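Local coordinates for protein CurH (Lyngbya majuscula, PDB 3KG7) that probably removes water from beta-hydroxyacyl intermediates during curacin biosynthesis, as the dehydratase domain of a polyketide synthase module, at residues 97-101 with 123-127; 243-249 with 264-270. One frame throughout, in Å; residues are numbered along the deposited sequence.

Contact 1. Residues 97-101 with 123-127; sequences NVGKQ and SVSEN
Gln101 and Val124 form an antiparallel hydrogen-bonded pair at the open end of the hairpin of strands 101-109 and 117-124, in the first hotdog unit of this double-hotdog domain. Two backbone bonds close the pair: Val124 N gives its hydrogen to Gln101 O at 2.8 Å, and Gln101 N reaches Val124 O at 3.3 Å. Their side chains share one face of the sheet. With CG beside the backbone N (chi1 -63°) and the chain extended beyond it, Gln101 carries its amide obliquely across the valine, and NE2 lies 3.7 Å from Val124 CG1. Val124 also packs on Thr58 and Val62 of helix 52-62, which this sheet wraps.

Beyond the pair the two chains leave strand geometry, and side chains take over. Glu126 CG stands between its own backbone N and carbonyl carbon (chi1 76°); the chain then bends at chi2 and turns the carboxylate back across the turn of residues 98-100. OE2 comes near the methyl Val98 CG1, at 3.7 Å, while OE1 faces the aliphatic chain and ammonium of Lys100. The salt bridge from Lys100 NZ to Glu126 OE1 is 3.5 Å long, and the same ammonium is also paired with Glu69 of strand 66-73, so two carboxylates share one lysine. Replacing Glu126 with an alanine removes one of them, which would probably leave the Lys100 ammonium with Glu69 as its remaining carboxylate partner and uncover the Val98 methyl. Within the turn, Asp96 OD2 accepts a hydrogen bond from Lys100 N. Across the segments, Gly99 O meets Glu126 CB at 3.4 Å. An ST turn shapes the chain after the strand: Asn127 N donates to Ser125 OG across 3.3 Å.

Contact 2. Residues 243-249 with 264-270; sequences RFYAYVE and DIQLLDE
Tyr245 and Tyr247 pair with Leu268 and Gln266 in an antiparallel hairpin, strands 243-255 and 260-268, of the second hotdog unit; the strand segments run at 150° to each other. Four backbone hydrogen bonds join them, two for each pair: the longest is Leu268 N to Tyr245 O at 2.9 Å, while Tyr247 N to Gln266 O and Gln266 N to Tyr247 O are both 2.8 Å. Between these lies the non-hydrogen-bonded pair Ala246-Leu267, whose Ala246 CA points a C-H at Gln266 O. Past the last pair, another backbone carbonyl meets a ring: Asp269 O lies at the edge of the Tyr245 ring, in plane, 3.5 Å from Tyr245 CD2.

Apolar contacts fall on both faces. On the face of the tyrosines, Leu268 CD1 meets Tyr247 CB at 3.4 Å, obliquely to the ring. Tyr247 CG, anti to the backbone N (chi1 -172°), directs the ring away from the partner strand toward Leu141 of helix 138-144. On the other face, Ala246 CB rests against Ile265 CG2 at 3.8 Å, and Phe244 packs on Leu267 and on Phe275 of strand 274-286.

Charged groups lie beside the strand ends. The guanidinium of Arg243 and the carboxylate of Glu270 have planes 27° apart, yet Arg243 NH1 stays 4.2 Å from Glu270 OE2, beyond a salt bridge.

Contacts 1 and 2 belong to different halves of the double hotdog: residues 97-101 with 123-127 sit in the first unit, 243-249 with 264-270 in the second. Their centres are about 26 Å apart and their nearest atoms about 15 Å, so they do not touch. Strands 66-73, 225-236 and 274-286 lie in order between 117-124 and 260-268, linking the two by strand neighbours. The centre of contact 1 lies about 21 Å, and that of contact 2 about 14 Å, from the centre of the chain; the first is at the surface, the second partly buried. In double-hotdog dehydratases the active site lies between the two units.

Contact 1. Residues 97-101 with 123-127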
loop_
_atom_site.group_PDB
_atom_site.type_symbol
_atom_site.label_atom_id
_atom_site.label_comp_id
_atom_site.label_asym_id
_atom_site.label_seq_id
_atom_site.Cartn_x
_atom_site.Cartn_y
_atom_site.Cartn_z
ATOM N N ASN C 97 6.526 20.839 0.771
ATOM C CA ASN C 97 7.331 21.953 0.291
ATOM C C ASN C 97 8.493 22.316 1.209
ATOM O O ASN C 97 9.569 22.657 0.730
ATOM C CB ASN C 97 6.440 23.167 0.033
ATOM C CG ASN C 97 5.333 22.872 -0.970
ATOM O OD1 ASN C 97 5.254 21.767 -1.521
ATOM N ND2 ASN C 97 4.468 23.860 -1.212
ATOM N N VAL C 98 8.276 22.233 2.519
ATOM C CA VAL C 98 9.348 22.470 3.491
ATOM C C VAL C 98 10.212 21.213 3.654
ATOM O O VAL C 98 11.251 21.244 4.306
ATOM C CB VAL C 98 8.815 22.935 4.871
ATOM C CG1 VAL C 98 9.870 23.787 5.588
ATOM C CG2 VAL C 98 7.527 23.731 4.718
ATOM N N GLY C 99 9.777 20.115 3.043
ATOM C CA GLY C 99 10.523 18.865 3.064
ATOM C C GLY C 99 10.243 17.977 4.260
ATOM O O GLY C 99 10.959 17.006 4.482
ATOM N N LYS C 100 9.211 18.321 5.033
ATOM C CA LYS C 100 8.754 17.525 6.174
ATOM C C LYS C 100 7.911 16.337 5.705
ATOM O O LYS C 100 7.168 16.443 4.727
ATOM C CB LYS C 100 7.872 18.362 7.101
ATOM C CG LYS C 100 8.531 19.533 7.796
ATOM C CD LYS C 100 7.624 20.047 8.896
ATOM C CE LYS C 100 7.828 21.530 9.146
ATOM N NZ LYS C 100 8.930 21.778 10.104
ATOM N N GLN C 101 8.019 15.214 6.417
ATOM C CA GLN C 101 7.220 14.021 6.118
ATOM C C GLN C 101 6.239 13.770 7.257
ATOM O O GLN C 101 6.641 13.527 8.401
ATOM C CB GLN C 101 8.105 12.781 5.927
ATOM C CG GLN C 101 9.070 12.829 4.755
ATOM C CD GLN C 101 10.216 11.826 4.901
ATOM O OE1 GLN C 101 10.222 10.765 4.261
ATOM N NE2 GLN C 101 11.180 12.150 5.757
ATOM N N SER C 123 5.593 14.511 12.637
ATOM C CA SER C 123 6.337 14.940 11.465
ATOM C C SER C 123 7.800 14.596 11.632
ATOM O O SER C 123 8.396 14.838 12.693
ATOM C CB SER C 123 6.195 16.444 11.240
ATOM O OG SER C 123 5.013 16.762 10.516
ATOM N N VAL C 124 8.371 14.009 10.585
ATOM C CA VAL C 124 9.811 13.879 10.471
ATOM C C VAL C 124 10.326 15.251 10.042
ATOM O O VAL C 124 9.862 15.801 9.043
ATOM C CB VAL C 124 10.170 12.810 9.427
ATOM C CG1 VAL C 124 11.680 12.582 9.361
ATOM C CG2 VAL C 124 9.457 11.518 9.757
ATOM N N SER C 125 11.250 15.817 10.810
ATOM C CA SER C 125 11.848 17.106 10.470
ATOM C C SER C 125 12.635 17.008 9.157
ATOM O O SER C 125 13.198 15.957 8.855
ATOM C CB SER C 125 12.758 17.576 11.606
ATOM O OG SER C 125 13.216 18.905 11.394
ATOM N N GLU C 126 12.657 18.084 8.369
ATOM C CA GLU C 126 13.470 18.105 7.146
ATOM C C GLU C 126 14.929 18.357 7.490
ATOM O O GLU C 126 15.811 18.238 6.634
ATOM C CB GLU C 126 12.969 19.145 6.137
ATOM C CG GLU C 126 13.304 20.600 6.464
ATOM C CD GLU C 126 12.289 21.265 7.383
ATOM O OE1 GLU C 126 11.250 20.637 7.686
ATOM O OE2 GLU C 126 12.534 22.422 7.799
ATOM N N ASN C 127 15.169 18.705 8.752
ATOM C CA ASN C 127 16.505 19.013 9.227
ATOM C C ASN C 127 17.044 17.982 10.187
ATOM O O ASN C 127 16.513 17.824 11.286
ATOM C CB ASN C 127 16.545 20.390 9.896
ATOM C CG ASN C 127 16.739 21.500 8.908
ATOM O OD1 ASN C 127 17.804 21.617 8.300
ATOM N ND2 ASN C 127 15.709 22.325 8.732
#

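Contact 2. Residues 243-249 with 264-270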
loop_
_atom_site.group_PDB
_atom_site.type_symbol
_atom_site.label_atom_id
_atom_site.label_comp_id
_atom_site.label_asym_id
_atom_site.label_seq_id
_atom_site.Cartn_x
_atom_site.Cartn_y
_atom_site.Cartn_z
ATOM N N ARG C 243 24.243 -0.637 26.231
ATOM C CA ARG C 243 24.021 0.009 27.520
ATOM C C ARG C 243 24.167 1.531 27.388
ATOM O O ARG C 243 25.142 2.023 26.815
ATOM C CB ARG C 243 25.007 -0.561 28.550
ATOM C CG ARG C 243 25.133 0.224 29.847
ATOM C CD ARG C 243 26.231 -0.347 30.729
ATOM N NE ARG C 243 25.845 -1.634 31.306
ATOM C CZ ARG C 243 26.525 -2.270 32.256
ATOM N NH1 ARG C 243 27.641 -1.748 32.750
ATOM N NH2 ARG C 243 26.083 -3.433 32.718
ATOM N N PHE C 244 23.186 2.262 27.915
ATOM C CA PHE C 244 23.180 3.727 27.874
ATOM C C PHE C 244 22.391 4.306 29.046
ATOM O O PHE C 244 21.873 3.560 29.881
ATOM C CB PHE C 244 22.611 4.236 26.548
ATOM C CG PHE C 244 21.169 3.863 26.318
ATOM C CD1 PHE C 244 20.152 4.772 26.587
ATOM C CD2 PHE C 244 20.827 2.603 25.819
ATOM C CE1 PHE C 244 18.811 4.432 26.370
ATOM C CE2 PHE C 244 19.490 2.257 25.600
ATOM C CZ PHE C 244 18.483 3.177 25.876
ATOM N N TYR C 245 22.292 5.632 29.093
ATOM C CA TYR C 245 21.673 6.326 30.217
ATOM C C TYR C 245 20.558 7.287 29.791
ATOM O O TYR C 245 20.574 7.828 28.680
ATOM C CB TYR C 245 22.742 7.078 31.023
ATOM C CG TYR C 245 23.826 6.184 31.598
ATOM C CD1 TYR C 245 23.691 5.617 32.866
ATOM C CD2 TYR C 245 24.991 5.907 30.871
ATOM C CE1 TYR C 245 24.676 4.795 33.395
ATOM C CE2 TYR C 245 25.985 5.083 31.394
ATOM C CZ TYR C 245 25.817 4.530 32.655
ATOM O OH TYR C 245 26.792 3.718 33.181
ATOM N N ALA C 246 19.591 7.484 30.682
ATOM C CA ALA C 246 18.558 8.497 30.497
ATOM C C ALA C 246 18.695 9.514 31.618
ATOM O O ALA C 246 18.633 9.155 32.796
ATOM C CB ALA C 246 17.178 7.869 30.500
ATOM N N TYR C 247 18.877 10.778 31.244
ATOM C CA TYR C 247 19.240 11.839 32.177
ATOM C C TYR C 247 18.192 12.954 32.157
ATOM O O TYR C 247 17.911 13.531 31.109
ATOM C CB TYR C 247 20.631 12.367 31.785
ATOM C CG TYR C 247 21.281 13.346 32.733
ATOM C CD1 TYR C 247 21.332 13.102 34.107
ATOM C CD2 TYR C 247 21.886 14.510 32.249
ATOM C CE1 TYR C 247 21.944 14.005 34.980
ATOM C CE2 TYR C 247 22.508 15.421 33.118
ATOM C CZ TYR C 247 22.527 15.157 34.475
ATOM O OH TYR C 247 23.125 16.042 35.336
ATOM N N VAL C 248 17.599 13.238 33.313
ATOM C CA VAL C 248 16.625 14.326 33.435
ATOM C C VAL C 248 17.222 15.430 34.306
ATOM O O VAL C 248 17.608 15.183 35.449
ATOM C CB VAL C 248 15.264 13.829 34.000
ATOM C CG1 VAL C 248 14.246 14.966 34.075
ATOM C CG2 VAL C 248 14.721 12.690 33.152
ATOM N N GLU C 249 17.300 16.641 33.757
ATOM C CA GLU C 249 18.018 17.749 34.401
ATOM C C GLU C 249 17.155 18.622 35.313
ATOM O O GLU C 249 17.670 19.226 36.253
ATOM C CB GLU C 249 18.729 18.611 33.353
ATOM C CG GLU C 249 19.955 17.942 32.744
ATOM C CD GLU C 249 20.349 18.527 31.394
ATOM O OE1 GLU C 249 20.688 19.728 31.326
ATOM O OE2 GLU C 249 20.336 17.779 30.394
ATOM N N ASP C 264 11.798 16.530 30.172
ATOM C CA ASP C 264 12.831 16.333 29.153
ATOM C C ASP C 264 13.773 15.204 29.533
ATOM O O ASP C 264 14.084 15.015 30.711
ATOM C CB ASP C 264 13.640 17.620 28.972
ATOM C CG ASP C 264 12.779 18.781 28.559
ATOM O OD1 ASP C 264 11.933 18.598 27.655
ATOM O OD2 ASP C 264 12.937 19.869 29.149
ATOM N N ILE C 265 14.232 14.455 28.537
ATOM C CA ILE C 265 15.166 13.368 28.791
ATOM C C ILE C 265 16.323 13.434 27.815
ATOM O O ILE C 265 16.119 13.528 26.602
ATOM C CB ILE C 265 14.490 11.972 28.694
ATOM C CG1 ILE C 265 13.343 11.844 29.701
ATOM C CG2 ILE C 265 15.509 10.865 28.946
ATOM C CD1 ILE C 265 12.102 11.266 29.121
ATOM N N GLN C 266 17.537 13.382 28.353
ATOM C CA GLN C 266 18.749 13.305 27.540
ATOM C C GLN C 266 19.244 11.864 27.487
ATOM O O GLN C 266 19.390 11.208 28.517
ATOM C CB GLN C 266 19.854 14.209 28.094
ATOM C CG GLN C 266 19.383 15.558 28.645
ATOM C CD GLN C 266 18.876 16.529 27.579
ATOM O OE1 GLN C 266 18.162 17.483 27.895
ATOM N NE2 GLN C 266 19.244 16.293 26.320
ATOM N N LEU C 267 19.489 11.372 26.278
ATOM C CA LEU C 267 20.066 10.044 26.103
ATOM C C LEU C 267 21.584 10.155 26.028
ATOM O O LEU C 267 22.122 10.857 25.166
ATOM C CB LEU C 267 19.503 9.353 24.857
ATOM C CG LEU C 267 18.111 8.717 24.945
ATOM C CD1 LEU C 267 16.996 9.760 24.932
ATOM C CD2 LEU C 267 17.926 7.715 23.804
ATOM N N LEU C 268 22.263 9.477 26.953
ATOM C CA LEU C 268 23.723 9.511 27.057
ATOM C C LEU C 268 24.302 8.119 26.855
ATOM O O LEU C 268 23.791 7.152 27.420
ATOM C CB LEU C 268 24.150 10.025 28.432
ATOM C CG LEU C 268 23.657 11.378 28.955
ATOM C CD1 LEU C 268 23.644 11.354 30.463
ATOM C CD2 LEU C 268 24.519 12.523 28.452
ATOM N N ASP C 269 25.372 8.018 26.063
ATOM C CA ASP C 269 26.025 6.723 25.807
ATOM C C ASP C 269 26.891 6.231 26.988
ATOM O O ASP C 269 26.836 6.796 28.090
ATOM C CB ASP C 269 26.801 6.721 24.469
ATOM C CG ASP C 269 27.965 7.728 24.429
ATOM O OD1 ASP C 269 28.296 8.193 23.316
ATOM O OD2 ASP C 269 28.565 8.042 25.478
ATOM N N GLU C 270 27.674 5.177 26.745
ATOM C CA GLU C 270 28.544 4.552 27.756
ATOM C C GLU C 270 29.530 5.534 28.403
ATOM O O GLU C 270 29.806 5.443 29.606
ATOM C CB GLU C 270 29.319 3.377 27.134
ATOM C CG GLU C 270 29.921 2.378 28.145
ATOM C CD GLU C 270 28.957 1.260 28.554
ATOM O OE1 GLU C 270 28.148 0.821 27.701
ATOM O OE2 GLU C 270 29.017 0.808 29.723
#